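Side-chain contacts in putative Hit-like protein involved in cell-cycle regulation (Streptococcus mutans, PDB 3L7X), which probably acts as a zinc-containing nucleotide-binding hydrolase or transferase of the histidine triad (HIT) family, Hint subgroup, and may take part in cell-cycle regulation: residues A[49-54]-A[63-68]; A[41-46]-A[58-63]; A[120-123]-A[129-132]. All blocks are in the same frame, centred on the assembly; numbering follows the deposited sequence.

Interaction 1: A[49-54]-A[63-68]; sequences PSSKVY and LDISQA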
loop_
_atom_site.group_PDB
_atom_site.type_symbol
_atom_site.label_atom_id
_atom_site.label_comp_id
_atom_site.label_asym_id
_atom_site.label_seq_id
_atom_site.Cartn_x
_atom_site.Cartn_y
_atom_site.Cartn_z
ATOM N N PRO A 49 -16.230 -16.388 10.788
ATOM C CA PRO A 49 -16.168 -15.213 11.641
ATOM C C PRO A 49 -14.796 -14.533 11.495
ATOM O O PRO A 49 -13.799 -15.147 11.117
ATOM C CB PRO A 49 -16.279 -15.772 13.073
ATOM C CG PRO A 49 -16.190 -17.204 12.981
ATOM C CD PRO A 49 -15.995 -17.630 11.551
ATOM N N SER A 50 -14.792 -13.249 11.791
ATOM C CA SER A 50 -13.529 -12.481 11.729
ATOM C C SER A 50 -13.593 -11.444 12.835
ATOM O O SER A 50 -14.680 -11.162 13.364
ATOM C CB SER A 50 -13.373 -11.834 10.341
ATOM O OG SER A 50 -14.354 -10.853 10.116
ATOM N N SER A 51 -12.440 -10.895 13.235
ATOM C CA SER A 51 -12.443 -9.874 14.274
ATOM C C SER A 51 -12.578 -8.516 13.629
ATOM O O SER A 51 -11.563 -7.862 13.401
ATOM C CB SER A 51 -11.134 -9.876 15.081
ATOM O OG SER A 51 -10.853 -11.175 15.576
ATOM N N LYS A 52 -13.806 -8.079 13.375
ATOM C CA LYS A 52 -14.077 -6.946 12.509
ATOM C C LYS A 52 -13.787 -5.615 13.182
ATOM O O LYS A 52 -14.055 -5.398 14.392
ATOM C CB LYS A 52 -15.532 -6.921 12.040
ATOM C CG LYS A 52 -15.874 -7.935 11.014
ATOM C CD LYS A 52 -17.283 -7.734 10.453
ATOM C CE LYS A 52 -17.805 -9.056 9.817
ATOM N NZ LYS A 52 -19.140 -8.877 9.196
ATOM N N VAL A 53 -13.220 -4.726 12.392
ATOM C CA VAL A 53 -12.978 -3.361 12.865
ATOM C C VAL A 53 -13.699 -2.297 12.034
ATOM O O VAL A 53 -13.959 -1.201 12.511
ATOM C CB VAL A 53 -11.480 -3.022 13.009
ATOM C CG1 VAL A 53 -10.794 -3.926 14.049
ATOM C CG2 VAL A 53 -10.746 -3.136 11.699
ATOM N N TYR A 54 -14.031 -2.626 10.793
ATOM C CA TYR A 54 -14.698 -1.685 9.895
ATOM C C TYR A 54 -15.359 -2.443 8.768
ATOM O O TYR A 54 -14.804 -3.442 8.287
ATOM C CB TYR A 54 -13.681 -0.673 9.306
ATOM C CG TYR A 54 -14.312 0.270 8.331
ATOM C CD1 TYR A 54 -15.007 1.395 8.783
ATOM C CD2 TYR A 54 -14.221 0.045 6.966
ATOM C CE1 TYR A 54 -15.593 2.272 7.867
ATOM C CE2 TYR A 54 -14.826 0.864 6.058
ATOM C CZ TYR A 54 -15.486 2.013 6.515
ATOM O OH TYR A 54 -16.092 2.838 5.607
ATOM N N LEU A 63 -8.982 -7.614 12.260
ATOM C CA LEU A 63 -7.636 -7.875 12.785
ATOM C C LEU A 63 -7.046 -9.136 12.144
ATOM O O LEU A 63 -7.712 -10.166 11.999
ATOM C CB LEU A 63 -7.594 -8.027 14.320
ATOM C CG LEU A 63 -8.055 -6.753 15.040
ATOM C CD1 LEU A 63 -8.185 -6.996 16.567
ATOM C CD2 LEU A 63 -7.030 -5.582 14.771
ATOM N N ASP A 64 -5.760 -9.054 11.784
ATOM C CA ASP A 64 -5.073 -10.260 11.346
ATOM C C ASP A 64 -4.795 -11.119 12.579
ATOM O O ASP A 64 -4.193 -10.671 13.536
ATOM C CB ASP A 64 -3.746 -9.882 10.645
ATOM C CG ASP A 64 -3.135 -11.086 9.960
ATOM O OD1 ASP A 64 -2.832 -12.133 10.642
ATOM O OD2 ASP A 64 -3.035 -11.075 8.711
ATOM N N ILE A 65 -5.303 -12.356 12.602
ATOM C CA ILE A 65 -5.189 -13.145 13.771
ATOM C C ILE A 65 -3.779 -13.419 14.241
ATOM O O ILE A 65 -3.561 -13.666 15.443
ATOM C CB ILE A 65 -5.952 -14.530 13.478
ATOM C CG1 ILE A 65 -7.283 -14.350 14.108
ATOM C CG2 ILE A 65 -5.129 -15.712 13.881
ATOM C CD1 ILE A 65 -8.109 -13.465 13.420
ATOM N N SER A 66 -2.801 -13.270 13.335
ATOM C CA SER A 66 -1.406 -13.554 13.706
ATOM C C SER A 66 -0.731 -12.342 14.378
ATOM O O SER A 66 0.358 -12.477 14.931
ATOM C CB SER A 66 -0.589 -13.862 12.432
ATOM O OG SER A 66 -0.375 -12.643 11.610
ATOM N N GLN A 67 -1.365 -11.190 14.270
ATOM C CA GLN A 67 -0.920 -9.930 14.958
ATOM C C GLN A 67 0.604 -9.701 14.850
ATOM O O GLN A 67 1.355 -9.811 15.880
ATOM C CB GLN A 67 -1.334 -9.977 16.443
ATOM C CG GLN A 67 -2.844 -9.831 16.676
ATOM C CD GLN A 67 -3.352 -8.456 16.241
ATOM O OE1 GLN A 67 -3.779 -8.282 15.103
ATOM N NE2 GLN A 67 -3.264 -7.493 17.124
ATOM N N ALA A 68 1.063 -9.433 13.629
ATOM C CA ALA A 68 2.518 -9.210 13.419
ATOM C C ALA A 68 2.944 -8.114 14.396
ATOM O O ALA A 68 4.047 -8.185 14.966
ATOM C CB ALA A 68 2.842 -8.773 11.949
#

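Interaction 2: A[41-46]-A[58-63]; sequences CKIVAG and DVLAFL. With ZN (zinc ion), chain B.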
loop_
_atom_site.group_PDB
_atom_site.type_symbol
_atom_site.label_atom_id
_atom_site.label_comp_id
_atom_site.label_asym_id
_atom_site.label_seq_id
_atom_site.Cartn_x
_atom_site.Cartn_y
_atom_site.Cartn_z
ATOM N N CYS A 41 -13.522 -14.591 0.901
ATOM C CA CYS A 41 -14.892 -14.527 0.376
ATOM C C CYS A 41 -15.847 -15.115 1.423
ATOM O O CYS A 41 -16.963 -14.590 1.634
ATOM C CB CYS A 41 -15.014 -15.297 -0.947
ATOM S SG CYS A 41 -14.488 -14.250 -2.393
ATOM N N LYS A 42 -15.408 -16.190 2.071
ATOM C CA LYS A 42 -16.261 -16.798 3.107
ATOM C C LYS A 42 -16.431 -15.864 4.299
ATOM O O LYS A 42 -17.514 -15.724 4.845
ATOM C CB LYS A 42 -15.678 -18.139 3.536
ATOM C CG LYS A 42 -15.767 -19.198 2.433
ATOM C CD LYS A 42 -15.034 -20.429 2.904
ATOM C CE LYS A 42 -14.929 -21.459 1.772
ATOM N NZ LYS A 42 -14.332 -22.718 2.290
ATOM N N ILE A 43 -15.365 -15.151 4.664
ATOM C CA ILE A 43 -15.513 -14.098 5.653
ATOM C C ILE A 43 -16.456 -12.943 5.255
ATOM O O ILE A 43 -17.312 -12.541 6.038
ATOM C CB ILE A 43 -14.082 -13.538 6.059
ATOM C CG1 ILE A 43 -13.345 -14.604 6.902
ATOM C CG2 ILE A 43 -14.263 -12.259 6.911
ATOM C CD1 ILE A 43 -11.876 -14.305 7.116
ATOM N N VAL A 44 -16.319 -12.434 4.032
ATOM C CA VAL A 44 -17.239 -11.454 3.483
ATOM C C VAL A 44 -18.695 -11.927 3.505
ATOM O O VAL A 44 -19.586 -11.137 3.780
ATOM C CB VAL A 44 -16.825 -11.062 2.049
ATOM C CG1 VAL A 44 -17.891 -10.135 1.363
ATOM C CG2 VAL A 44 -15.455 -10.275 2.106
ATOM N N ALA A 45 -18.897 -13.199 3.210
ATOM C CA ALA A 45 -20.259 -13.789 3.123
ATOM C C ALA A 45 -20.828 -13.991 4.535
ATOM O O ALA A 45 -22.033 -14.236 4.711
ATOM C CB ALA A 45 -20.225 -15.071 2.372
ATOM N N GLY A 46 -19.977 -13.912 5.552
ATOM C CA GLY A 46 -20.415 -14.100 6.925
ATOM C C GLY A 46 -20.454 -15.591 7.301
ATOM O O GLY A 46 -20.969 -15.970 8.378
ATOM N N ASP A 58 -18.325 -1.575 0.245
ATOM C CA ASP A 58 -17.279 -2.046 -0.639
ATOM C C ASP A 58 -16.159 -2.812 0.044
ATOM O O ASP A 58 -15.456 -3.555 -0.626
ATOM C CB ASP A 58 -16.645 -0.886 -1.408
ATOM C CG ASP A 58 -17.616 -0.257 -2.378
ATOM O OD1 ASP A 58 -18.615 -0.923 -2.679
ATOM O OD2 ASP A 58 -17.388 0.890 -2.811
ATOM N N VAL A 59 -15.972 -2.553 1.335
ATOM C CA VAL A 59 -14.758 -2.964 2.049
ATOM C C VAL A 59 -15.036 -3.593 3.430
ATOM O O VAL A 59 -15.981 -3.233 4.092
ATOM C CB VAL A 59 -13.814 -1.687 2.182
ATOM C CG1 VAL A 59 -12.939 -1.753 3.382
ATOM C CG2 VAL A 59 -13.061 -1.488 0.891
ATOM N N LEU A 60 -14.199 -4.538 3.849
ATOM C CA LEU A 60 -14.226 -5.122 5.179
ATOM C C LEU A 60 -12.803 -5.090 5.754
ATOM O O LEU A 60 -11.820 -5.460 5.074
ATOM C CB LEU A 60 -14.754 -6.615 5.116
ATOM C CG LEU A 60 -14.657 -7.328 6.467
ATOM C CD1 LEU A 60 -15.664 -6.734 7.508
ATOM C CD2 LEU A 60 -14.946 -8.824 6.276
ATOM N N ALA A 61 -12.674 -4.682 7.026
ATOM C CA ALA A 61 -11.342 -4.703 7.667
ATOM C C ALA A 61 -11.491 -5.504 8.946
ATOM O O ALA A 61 -12.482 -5.347 9.656
ATOM C CB ALA A 61 -10.860 -3.258 8.001
ATOM N N PHE A 62 -10.535 -6.374 9.234
ATOM C CA PHE A 62 -10.582 -7.175 10.467
ATOM C C PHE A 62 -9.153 -7.344 10.966
ATOM O O PHE A 62 -8.189 -7.154 10.196
ATOM C CB PHE A 62 -11.202 -8.576 10.198
ATOM C CG PHE A 62 -10.642 -9.268 8.970
ATOM C CD1 PHE A 62 -9.444 -10.043 9.048
ATOM C CD2 PHE A 62 -11.330 -9.198 7.761
ATOM C CE1 PHE A 62 -8.906 -10.709 7.879
ATOM C CE2 PHE A 62 -10.807 -9.886 6.575
ATOM C CZ PHE A 62 -9.591 -10.620 6.663
ATOM N N LEU A 63 -8.982 -7.614 12.260
ATOM C CA LEU A 63 -7.636 -7.875 12.785
ATOM C C LEU A 63 -7.046 -9.136 12.144
ATOM O O LEU A 63 -7.712 -10.166 11.999
ATOM C CB LEU A 63 -7.594 -8.027 14.320
ATOM C CG LEU A 63 -8.055 -6.753 15.040
ATOM C CD1 LEU A 63 -8.185 -6.996 16.567
ATOM C CD2 LEU A 63 -7.030 -5.582 14.771
HETATM ZN ZN ZN B . -12.193 -14.059 -2.301
#

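Interaction 3: A[120-123]-A[129-132]; sequences NNEE and VFHA. With ZN (zinc ion), chain B.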
loop_
_atom_site.group_PDB
_atom_site.type_symbol
_atom_site.label_atom_id
_atom_site.label_comp_id
_atom_site.label_asym_id
_atom_site.label_seq_id
_atom_site.Cartn_x
_atom_site.Cartn_y
_atom_site.Cartn_z
ATOM N N ASN A 120 0.783 -7.439 -0.738
ATOM C CA ASN A 120 1.757 -8.375 -1.282
ATOM C C ASN A 120 1.120 -9.075 -2.491
ATOM O O ASN A 120 -0.016 -9.525 -2.401
ATOM C CB ASN A 120 2.075 -9.471 -0.241
ATOM C CG ASN A 120 2.861 -8.904 0.940
ATOM O OD1 ASN A 120 3.433 -7.811 0.785
ATOM N ND2 ASN A 120 2.846 -9.556 2.088
ATOM N N ASN A 121 1.860 -9.172 -3.591
ATOM C CA ASN A 121 1.305 -9.716 -4.808
ATOM C C ASN A 121 2.093 -10.893 -5.287
ATOM O O ASN A 121 3.252 -10.733 -5.730
ATOM C CB ASN A 121 1.313 -8.657 -5.920
ATOM C CG ASN A 121 0.508 -7.433 -5.564
ATOM O OD1 ASN A 121 -0.625 -7.332 -5.976
ATOM N ND2 ASN A 121 1.059 -6.500 -4.772
ATOM N N GLU A 122 1.432 -12.077 -5.226
ATOM C CA GLU A 122 2.008 -13.389 -5.600
ATOM C C GLU A 122 2.984 -13.931 -4.574
ATOM O O GLU A 122 3.415 -13.239 -3.642
ATOM C CB GLU A 122 2.664 -13.339 -6.997
ATOM C CG GLU A 122 1.720 -12.838 -8.121
ATOM C CD GLU A 122 0.430 -13.669 -8.240
ATOM O OE1 GLU A 122 0.513 -14.884 -7.986
ATOM O OE2 GLU A 122 -0.622 -13.107 -8.640
ATOM N N GLU A 123 3.266 -15.230 -4.730
ATOM C CA GLU A 123 3.947 -15.971 -3.705
ATOM C C GLU A 123 5.330 -15.442 -3.388
ATOM O O GLU A 123 5.733 -15.405 -2.214
ATOM C CB GLU A 123 4.009 -17.468 -4.122
ATOM C CG GLU A 123 4.489 -18.312 -3.032
ATOM C CD GLU A 123 4.751 -19.749 -3.462
ATOM O OE1 GLU A 123 4.415 -20.117 -4.618
ATOM O OE2 GLU A 123 5.328 -20.476 -2.625
ATOM N N VAL A 129 -2.861 -16.043 0.591
ATOM C CA VAL A 129 -4.314 -16.016 0.404
ATOM C C VAL A 129 -4.601 -15.139 -0.810
ATOM O O VAL A 129 -4.207 -13.978 -0.842
ATOM C CB VAL A 129 -5.032 -15.446 1.651
ATOM C CG1 VAL A 129 -6.567 -15.363 1.403
ATOM C CG2 VAL A 129 -4.713 -16.351 2.856
ATOM N N PHE A 130 -5.260 -15.716 -1.806
ATOM C CA PHE A 130 -5.414 -15.061 -3.112
ATOM C C PHE A 130 -6.668 -14.250 -3.299
ATOM O O PHE A 130 -7.293 -14.271 -4.384
ATOM C CB PHE A 130 -5.023 -16.068 -4.250
ATOM C CG PHE A 130 -3.516 -16.360 -4.227
ATOM C CD1 PHE A 130 -2.605 -15.551 -4.888
ATOM C CD2 PHE A 130 -2.996 -17.415 -3.448
ATOM C CE1 PHE A 130 -1.231 -15.800 -4.798
ATOM C CE2 PHE A 130 -1.606 -17.638 -3.336
ATOM C CZ PHE A 130 -0.727 -16.814 -4.039
ATOM N N HIS A 131 -6.965 -13.429 -2.267
ATOM C CA HIS A 131 -7.988 -12.378 -2.336
ATOM C C HIS A 131 -7.264 -11.163 -1.809
ATOM O O HIS A 131 -6.632 -11.252 -0.760
ATOM C CB HIS A 131 -9.089 -12.750 -1.362
ATOM C CG HIS A 131 -10.233 -11.797 -1.320
ATOM N ND1 HIS A 131 -11.519 -12.238 -1.471
ATOM C CD2 HIS A 131 -10.318 -10.476 -1.046
ATOM C CE1 HIS A 131 -12.362 -11.234 -1.331
ATOM N NE2 HIS A 131 -11.651 -10.138 -1.055
ATOM N N ALA A 132 -7.359 -10.092 -2.558
ATOM C CA ALA A 132 -6.488 -8.915 -2.274
ATOM C C ALA A 132 -6.657 -8.502 -0.837
ATOM O O ALA A 132 -7.794 -8.368 -0.358
ATOM C CB ALA A 132 -6.886 -7.780 -3.257
HETATM ZN ZN ZN B . -12.193 -14.059 -2.301
#

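Interaction 1: A[49-54]-A[63-68]
S51 and L63 pair at the open end of the β-hairpin made by strands 52-55 and 59-63, at the edge of the antiparallel sheet of this HIT fold. L63 N donates to S51 O at 2.8 Å, with an N-H...O angle of 158° and the donor tilted 23° from the carbonyl plane. Farther along the hairpin V53 and Y54 both face A61, a classic β bulge, and the chain turns a corner at V53. The side chains of S51 and L63 start close together, CB of S51 lying 4.1 Å from CB of L63. Beyond CB, L63 places CG anti to its carbonyl carbon (chi1 -61°), which lays the branch point 4.0 Å from S51 O. L63 CG also rests 4.1 Å from V53 CG1, and the two branched side chains cross at about a right angle. S51 OG swings to the other flank, where the end of I65, CD1, approaches it at 4.2 Å, a loose van der Waals touch. I65 belongs to a type I turn running from D64 to Q67, closed by the backbone bond from Q67 N to D64 O. An Asx turn ties its start: S66 N reaches the anti lone pair of D64 OD1 at 2.9 Å, and S66 OG donates to the same oxygen from above the carboxylate plane, so two bonds grip it. I167 of the second subunit packs on both V53 and L63, while L160 of that subunit packs on S51. The contact is therefore mixed in character. A single backbone bond fixes the pairing of S51 with L63, V53 and L63 give it a buried apolar side that continues into the subunit interface, and I65 provides an exposed margin.

Interaction 2: A[41-46]-A[58-63]
I43, L60 and F62 carry this contact, in which helix 39-45 lies over one face of strand 59-63. The methyl branch of I43 does the work: its CG2 comes within 3.6 Å of L60 CD2, the closest approach between the segments. With CG of L60 anti to its backbone N (chi1 174°), the branch rises toward the helix and CD2 makes the touch; the two side chains cross at about a right angle. The same I43 CG2 lies 4.2 Å from F62 CE2, approaching the ring obliquely, so one methyl group meets two residues that stand two apart on the strand. V44 adds a looser touch, with CG2 4.4 Å from L60 CD2. All of this is apolar packing, mostly buried. Two residues before I43, C41 SG binds zinc at 2.3 Å, alongside C38, H80 and H131. The helix closes in a Schellman motif at G46, whose positive phi suits glycine. The axes of the segments approach to 10.1 Å at 102°, the helix running nearly crosswise to the strand. On this face V44 and F62 also rest on I76 of neighbouring strand 73-77, while L60 reaches K52 and E55 of strand 52-55.

Interaction 3: A[120-123]-A[129-132]
F130 reaches across to E122 and E123 in the loop that joins strands 114-121 and 134-139, just before the histidine triad motif. Its backbone is the centre of an inverse γ turn, whose closing bond from H131 N to V129 O is weak (3.2 Å). From CB the side chain leaves across the line between the segments, with CG anti to the carbonyl carbon (chi1 -69°), and this carries the ring over to the other arm. The contact is made farther out, by CE1 and CZ of the ring. CD1 leads to CE1, which meets E122 twice: OE1 lies 3.7 Å from CE1, approaching the ring obliquely, and E122 CA lies 4.1 Å from CE1. The carboxylate and ring planes are 30° apart. At the tip, CZ points to the backbone, with E123 N 4.4 Å from CZ, at the edge and near the ring plane. E122 can bring its acid back to the ring because its chain bends at chi2 (-56°). Its stronger polar partners lie elsewhere: OE2 takes a salt bridge from R82 NE and a hydrogen bond from N83 ND2. R82 also packs on F130, so ring and acid share a neighbour. Q127 spans the two arms, receiving from E122 N and donating to V129 O. Next in the chain, H131 ND1 binds zinc at 2.1 Å, its NE2 is hydrogen-bonded to P77 O, and its carbonyl O to ND1 of H133, the predicted nucleophile. The loop thus joins the two strands and itself supplies a zinc ligand. On its other side, N120 and N121 at the end of strand 114-121 pair antiparallel with a strand of the second subunit, continuing the sheet across the interface.

How the interactions relate
Interactions 1 and 2 share L63 and lie on adjoining strands, their centres about 10 Å apart; the hairpin joins them directly, V53 N lying 2.9 Å from A61 O. Interaction 3 lies at the other outermost strand of the sheet within this chain, its centre about 17 Å from that of interaction 1 and 16 Å from that of interaction 2. Zinc bridges that gap: C41 SG and H131 ND1, 3.7 Å apart, are both ligands, tying helix 39-45 to the loop before the triad. The side chain of F62 comes within about 6 Å of that of H133, the predicted catalytic residue, and I65 within about 12 Å. Interactions 1 and 3 both touch the second subunit.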